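Local coordinates for protein-glutamine gamma-glutamyltransferase 2 (Pagrus major, PDB 1G0D) that probably joins glutamine side chains of proteins to lysines or other primary amines in a calcium-dependent acyl transfer, releasing ammonia, at residues R29-S41 against S129-M142. Numbering follows the deposited sequence.
Sequences RERLIVRRGQPFS and SFHMLFNPWCRDDM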
loop_
_atom_site.group_PDB
_atom_site.type_symbol
_atom_site.label_atom_id
_atom_site.label_comp_id
_atom_site.label_asym_id
_atom_site.label_seq_id
_atom_site.Cartn_x
_atom_site.Cartn_y
_atom_site.Cartn_z
ATOM N N ARG A 29 7.885 -23.266 10.927
ATOM C CA ARG A 29 8.043 -24.699 10.631
ATOM C C ARG A 29 7.551 -25.580 11.746
ATOM O O ARG A 29 7.169 -26.725 11.527
ATOM C CB ARG A 29 9.495 -25.039 10.457
ATOM C CG ARG A 29 9.942 -24.832 9.088
ATOM C CD ARG A 29 11.387 -24.542 9.078
ATOM N NE ARG A 29 11.610 -23.388 8.231
ATOM C CZ ARG A 29 12.558 -23.320 7.309
ATOM N NH1 ARG A 29 12.689 -22.212 6.572
ATOM N NH2 ARG A 29 13.371 -24.357 7.143
ATOM N N GLU A 30 7.589 -25.041 12.957
ATOM C CA GLU A 30 7.172 -25.773 14.133
ATOM C C GLU A 30 5.676 -25.805 14.371
ATOM O O GLU A 30 5.220 -26.545 15.241
ATOM C CB GLU A 30 7.889 -25.232 15.363
ATOM C CG GLU A 30 9.410 -25.017 15.179
ATOM C CD GLU A 30 10.155 -26.232 14.582
ATOM O OE1 GLU A 30 9.746 -27.403 14.831
ATOM O OE2 GLU A 30 11.168 -26.004 13.862
ATOM N N ARG A 31 4.898 -25.007 13.634
ATOM C CA ARG A 31 3.447 -25.081 13.791
ATOM C C ARG A 31 2.784 -25.232 12.433
ATOM O O ARG A 31 3.224 -24.622 11.453
ATOM C CB ARG A 31 2.883 -23.872 14.523
ATOM C CG ARG A 31 3.445 -22.565 14.106
ATOM C CD ARG A 31 2.700 -21.449 14.859
ATOM N NE ARG A 31 3.120 -20.122 14.407
ATOM C CZ ARG A 31 2.399 -19.027 14.569
ATOM N NH1 ARG A 31 2.862 -17.867 14.117
ATOM N NH2 ARG A 31 1.224 -19.096 15.194
ATOM N N LEU A 32 1.732 -26.049 12.386
ATOM C CA LEU A 32 1.022 -26.321 11.148
ATOM C C LEU A 32 0.233 -25.134 10.633
ATOM O O LEU A 32 -0.736 -24.721 11.248
ATOM C CB LEU A 32 0.082 -27.519 11.340
ATOM C CG LEU A 32 -0.731 -28.039 10.145
ATOM C CD1 LEU A 32 0.169 -28.597 9.050
ATOM C CD2 LEU A 32 -1.656 -29.129 10.625
ATOM N N ILE A 33 0.678 -24.566 9.511
ATOM C CA ILE A 33 0.003 -23.448 8.855
ATOM C C ILE A 33 -0.296 -23.938 7.426
ATOM O O ILE A 33 0.589 -24.117 6.594
ATOM C CB ILE A 33 0.881 -22.224 8.816
ATOM C CG1 ILE A 33 1.418 -21.941 10.215
ATOM C CG2 ILE A 33 0.075 -21.087 8.246
ATOM C CD1 ILE A 33 2.544 -20.965 10.262
ATOM N N VAL A 34 -1.576 -24.107 7.163
ATOM C CA VAL A 34 -2.088 -24.688 5.937
ATOM C C VAL A 34 -2.903 -23.728 5.038
ATOM O O VAL A 34 -3.360 -22.717 5.524
ATOM C CB VAL A 34 -2.903 -25.906 6.475
ATOM C CG1 VAL A 34 -4.340 -25.929 5.952
ATOM C CG2 VAL A 34 -2.089 -27.171 6.278
ATOM N N ARG A 35 -3.068 -24.010 3.741
ATOM C CA ARG A 35 -3.903 -23.160 2.851
ATOM C C ARG A 35 -5.145 -23.999 2.442
ATOM O O ARG A 35 -5.054 -25.218 2.367
ATOM C CB ARG A 35 -3.115 -22.710 1.619
ATOM C CG ARG A 35 -1.834 -21.975 1.986
ATOM C CD ARG A 35 -1.269 -21.159 0.841
ATOM N NE ARG A 35 -0.094 -20.392 1.259
ATOM C CZ ARG A 35 -0.051 -19.064 1.473
ATOM N NH1 ARG A 35 -1.129 -18.296 1.343
ATOM N NH2 ARG A 35 1.102 -18.486 1.790
ATOM N N ARG A 36 -6.293 -23.366 2.195
ATOM C CA ARG A 36 -7.540 -24.085 1.871
ATOM C C ARG A 36 -7.688 -24.747 0.517
ATOM O O ARG A 36 -7.093 -24.326 -0.453
ATOM C CB ARG A 36 -8.750 -23.169 2.086
ATOM C CG ARG A 36 -8.942 -22.139 1.036
ATOM C CD ARG A 36 -9.803 -20.963 1.543
ATOM N NE ARG A 36 -10.257 -20.103 0.433
ATOM C CZ ARG A 36 -11.287 -19.257 0.497
ATOM N NH1 ARG A 36 -11.986 -19.134 1.610
ATOM N NH2 ARG A 36 -11.667 -18.577 -0.578
ATOM N N GLY A 37 -8.498 -25.792 0.460
ATOM C CA GLY A 37 -8.719 -26.484 -0.793
ATOM C C GLY A 37 -7.613 -27.459 -1.151
ATOM O O GLY A 37 -7.691 -28.135 -2.177
ATOM N N GLN A 38 -6.590 -27.530 -0.297
ATOM C CA GLN A 38 -5.417 -28.396 -0.475
ATOM C C GLN A 38 -5.300 -29.317 0.757
ATOM O O GLN A 38 -5.284 -28.858 1.897
ATOM C CB GLN A 38 -4.178 -27.512 -0.610
ATOM C CG GLN A 38 -2.904 -28.236 -0.949
ATOM C CD GLN A 38 -1.711 -27.303 -1.051
ATOM O OE1 GLN A 38 -1.846 -26.182 -1.531
ATOM N NE2 GLN A 38 -0.533 -27.763 -0.591
ATOM N N PRO A 39 -5.164 -30.626 0.540
ATOM C CA PRO A 39 -5.066 -31.555 1.659
ATOM C C PRO A 39 -3.804 -31.488 2.476
ATOM O O PRO A 39 -2.765 -31.053 1.988
ATOM C CB PRO A 39 -5.207 -32.913 0.993
ATOM C CG PRO A 39 -4.598 -32.700 -0.348
ATOM C CD PRO A 39 -5.050 -31.316 -0.748
ATOM N N PHE A 40 -3.897 -31.916 3.733
ATOM C CA PHE A 40 -2.725 -31.954 4.589
ATOM C C PHE A 40 -2.707 -33.279 5.378
ATOM O O PHE A 40 -3.759 -33.826 5.674
ATOM C CB PHE A 40 -2.621 -30.682 5.485
ATOM C CG PHE A 40 -3.830 -30.377 6.367
ATOM C CD1 PHE A 40 -4.944 -29.719 5.861
ATOM C CD2 PHE A 40 -3.815 -30.687 7.734
ATOM C CE1 PHE A 40 -6.033 -29.381 6.703
ATOM C CE2 PHE A 40 -4.880 -30.357 8.568
ATOM C CZ PHE A 40 -5.989 -29.703 8.043
ATOM N N SER A 41 -1.522 -33.834 5.664
ATOM C CA SER A 41 -1.441 -35.116 6.381
ATOM C C SER A 41 -0.727 -35.056 7.715
ATOM O O SER A 41 0.392 -34.573 7.808
ATOM C CB SER A 41 -0.737 -36.156 5.534
ATOM O OG SER A 41 -1.295 -36.195 4.254
ATOM N N SER A 129 -3.739 -27.398 17.177
ATOM C CA SER A 129 -4.301 -26.346 16.368
ATOM C C SER A 129 -3.483 -26.065 15.128
ATOM O O SER A 129 -2.329 -26.485 15.004
ATOM C CB SER A 129 -4.436 -25.083 17.208
ATOM O OG SER A 129 -3.160 -24.513 17.377
ATOM N N PHE A 130 -4.108 -25.369 14.196
ATOM C CA PHE A 130 -3.450 -25.006 12.958
ATOM C C PHE A 130 -4.144 -23.757 12.393
ATOM O O PHE A 130 -5.247 -23.392 12.837
ATOM C CB PHE A 130 -3.465 -26.201 11.962
ATOM C CG PHE A 130 -4.849 -26.632 11.502
ATOM C CD1 PHE A 130 -5.501 -25.967 10.447
ATOM C CD2 PHE A 130 -5.511 -27.680 12.135
ATOM C CE1 PHE A 130 -6.774 -26.331 10.044
ATOM C CE2 PHE A 130 -6.786 -28.042 11.731
ATOM C CZ PHE A 130 -7.418 -27.366 10.686
ATOM N N HIS A 131 -3.492 -23.086 11.453
ATOM C CA HIS A 131 -4.059 -21.899 10.847
ATOM C C HIS A 131 -4.384 -22.147 9.394
ATOM O O HIS A 131 -3.695 -22.890 8.716
ATOM C CB HIS A 131 -3.075 -20.764 10.943
ATOM C CG HIS A 131 -2.980 -20.166 12.304
ATOM N ND1 HIS A 131 -2.060 -20.589 13.237
ATOM C CD2 HIS A 131 -3.653 -19.143 12.875
ATOM C CE1 HIS A 131 -2.169 -19.850 14.324
ATOM N NE2 HIS A 131 -3.129 -18.965 14.131
ATOM N N MET A 132 -5.433 -21.512 8.912
ATOM C CA MET A 132 -5.844 -21.688 7.534
ATOM C C MET A 132 -5.886 -20.346 6.797
ATOM O O MET A 132 -6.531 -19.402 7.254
ATOM C CB MET A 132 -7.218 -22.339 7.503
ATOM C CG MET A 132 -7.785 -22.473 6.115
ATOM S SD MET A 132 -7.289 -24.025 5.340
ATOM C CE MET A 132 -8.242 -25.204 6.277
ATOM N N LEU A 133 -5.202 -20.282 5.659
ATOM C CA LEU A 133 -5.113 -19.087 4.812
ATOM C C LEU A 133 -5.823 -19.288 3.445
ATOM O O LEU A 133 -6.292 -20.370 3.126
ATOM C CB LEU A 133 -3.637 -18.760 4.545
ATOM C CG LEU A 133 -2.655 -18.299 5.629
ATOM C CD1 LEU A 133 -3.290 -18.183 6.989
ATOM C CD2 LEU A 133 -1.545 -19.251 5.638
ATOM N N PHE A 134 -5.880 -18.230 2.642
ATOM C CA PHE A 134 -6.500 -18.278 1.326
ATOM C C PHE A 134 -5.524 -19.054 0.421
ATOM O O PHE A 134 -4.325 -19.060 0.663
ATOM C CB PHE A 134 -6.699 -16.841 0.807
ATOM C CG PHE A 134 -7.907 -16.150 1.384
ATOM C CD1 PHE A 134 -7.768 -15.156 2.352
ATOM C CD2 PHE A 134 -9.187 -16.526 1.006
ATOM C CE1 PHE A 134 -8.894 -14.561 2.939
ATOM C CE2 PHE A 134 -10.322 -15.936 1.588
ATOM C CZ PHE A 134 -10.177 -14.962 2.551
ATOM N N ASN A 135 -6.031 -19.691 -0.633
ATOM C CA ASN A 135 -5.197 -20.486 -1.531
ATOM C C ASN A 135 -5.337 -20.091 -2.988
ATOM O O ASN A 135 -6.138 -20.685 -3.708
ATOM C CB ASN A 135 -5.592 -21.947 -1.414
ATOM C CG ASN A 135 -4.479 -22.863 -1.784
ATOM O OD1 ASN A 135 -3.483 -22.426 -2.355
ATOM N ND2 ASN A 135 -4.616 -24.142 -1.465
ATOM N N PRO A 136 -4.579 -19.075 -3.447
ATOM C CA PRO A 136 -4.671 -18.661 -4.849
ATOM C C PRO A 136 -4.050 -19.644 -5.829
ATOM O O PRO A 136 -4.080 -19.402 -7.027
ATOM C CB PRO A 136 -3.958 -17.304 -4.892
ATOM C CG PRO A 136 -3.194 -17.200 -3.665
ATOM C CD PRO A 136 -3.664 -18.231 -2.674
ATOM N N TRP A 137 -3.469 -20.736 -5.333
ATOM C CA TRP A 137 -2.896 -21.730 -6.223
ATOM C C TRP A 137 -3.874 -22.869 -6.452
ATOM O O TRP A 137 -3.634 -23.716 -7.301
ATOM C CB TRP A 137 -1.654 -22.327 -5.634
ATOM C CG TRP A 137 -0.540 -21.413 -5.581
ATOM C CD1 TRP A 137 0.359 -21.169 -6.564
ATOM C CD2 TRP A 137 -0.168 -20.599 -4.469
ATOM N NE1 TRP A 137 1.288 -20.235 -6.138
ATOM C CE2 TRP A 137 0.986 -19.865 -4.858
ATOM C CE3 TRP A 137 -0.697 -20.410 -3.177
ATOM C CZ2 TRP A 137 1.624 -18.948 -3.994
ATOM C CZ3 TRP A 137 -0.057 -19.486 -2.319
ATOM C CH2 TRP A 137 1.088 -18.771 -2.742
ATOM N N CYS A 138 -4.949 -22.912 -5.666
ATOM C CA CYS A 138 -5.966 -23.947 -5.786
ATOM C C CYS A 138 -7.061 -23.473 -6.728
ATOM O O CYS A 138 -7.748 -22.505 -6.450
ATOM C CB CYS A 138 -6.562 -24.223 -4.430
ATOM S SG CYS A 138 -8.087 -25.108 -4.562
ATOM N N ARG A 139 -7.256 -24.180 -7.831
ATOM C CA ARG A 139 -8.212 -23.744 -8.840
ATOM C C ARG A 139 -9.623 -23.538 -8.472
ATOM O O ARG A 139 -10.323 -22.877 -9.214
ATOM C CB ARG A 139 -8.181 -24.659 -10.034
ATOM C CG ARG A 139 -7.969 -26.055 -9.647
ATOM C CD ARG A 139 -8.537 -26.920 -10.689
ATOM N NE ARG A 139 -9.914 -26.574 -10.961
ATOM C CZ ARG A 139 -10.323 -26.081 -12.128
ATOM N NH1 ARG A 139 -9.437 -25.876 -13.120
ATOM N NH2 ARG A 139 -11.623 -25.829 -12.306
ATOM N N ASP A 140 -10.070 -24.079 -7.355
ATOM C CA ASP A 140 -11.446 -23.855 -6.977
ATOM C C ASP A 140 -11.602 -22.706 -5.995
ATOM O O ASP A 140 -12.723 -22.332 -5.638
ATOM C CB ASP A 140 -12.004 -25.090 -6.352
ATOM C CG ASP A 140 -12.124 -26.191 -7.326
ATOM O OD1 ASP A 140 -12.140 -27.340 -6.866
ATOM O OD2 ASP A 140 -12.194 -25.915 -8.542
ATOM N N ASP A 141 -10.485 -22.146 -5.543
ATOM C CA ASP A 141 -10.532 -21.043 -4.593
ATOM C C ASP A 141 -10.900 -19.762 -5.341
ATOM O O ASP A 141 -10.435 -19.534 -6.472
ATOM C CB ASP A 141 -9.166 -20.890 -3.911
ATOM C CG ASP A 141 -9.221 -20.014 -2.667
ATOM O OD1 ASP A 141 -9.984 -19.020 -2.654
ATOM O OD2 ASP A 141 -8.496 -20.314 -1.697
ATOM N N MET A 142 -11.728 -18.926 -4.720
ATOM C CA MET A 142 -12.115 -17.678 -5.349
ATOM C C MET A 142 -10.936 -16.729 -5.600
ATOM O O MET A 142 -11.001 -15.903 -6.511
ATOM C CB MET A 142 -13.206 -17.012 -4.524
ATOM C CG MET A 142 -14.637 -17.447 -4.927
ATOM S SD MET A 142 -15.848 -16.753 -3.761
ATOM C CE MET A 142 -15.132 -17.400 -2.006
HETATM O O HOH W 1 -0.203 -22.894 13.706
HETATM O O HOH W 2 0.562 -26.940 15.143
HETATM O O HOH W 3 -0.947 -23.708 -1.958
#
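Strand 33-35 pairs in parallel with the end of strand 121-133, Val34 donating to His131 O and accepting from Leu133 N, while Leu32 O and Arg36 N extend the pairing at its two ends. The pairing adds 33-35 at the margin of the five-stranded sheet of the N-terminal beta-sandwich domain. On one face Val34 CG1 lies 3.6 Å from Met132 SD, and the edge of the Phe40 ring points at the face of Phe130, planes 58° apart. On the other, Ile33 CG2 meets Leu133 CD2, and the Arg35 guanidinium has Trp137 CZ3 over one face; Arg35 NE and NH2 are hydrogen-bonded to the carbonyl oxygens of His22 and Arg23 respectively. Beyond the strands Arg36 carries the contact. Its CG is tucked between the two backbone branches (chi1 75°), and the straight chain beyond brings the guanidinium side-on to Asp141: Arg36 NE to Asp141 OD2 at 2.8 Å, NH2 to OD1 at 2.7 Å. Both nitrogens approach from above the carboxylate plane; Asn135 N reaches OD2 from the opposite face. Phe134 CD2 sits 3.5 Å over the centre of the guanidinium, and Arg36 NH1 hydrogen-bonds to Ser210 O. A leucine in place of Arg36 would probably leave the buried Asp141 carboxylate without its charge partner and Phe134 without its flat neighbour. Asn135 ND2 binds Arg36 O at 2.7 Å, tying the type II turn 35-38 to the turns that follow the strand. A salt bridge and an amide-to-carbonyl hydrogen bond thus carry the association past the last strand pair, and the salt bridge probably favours an ionised Asp141.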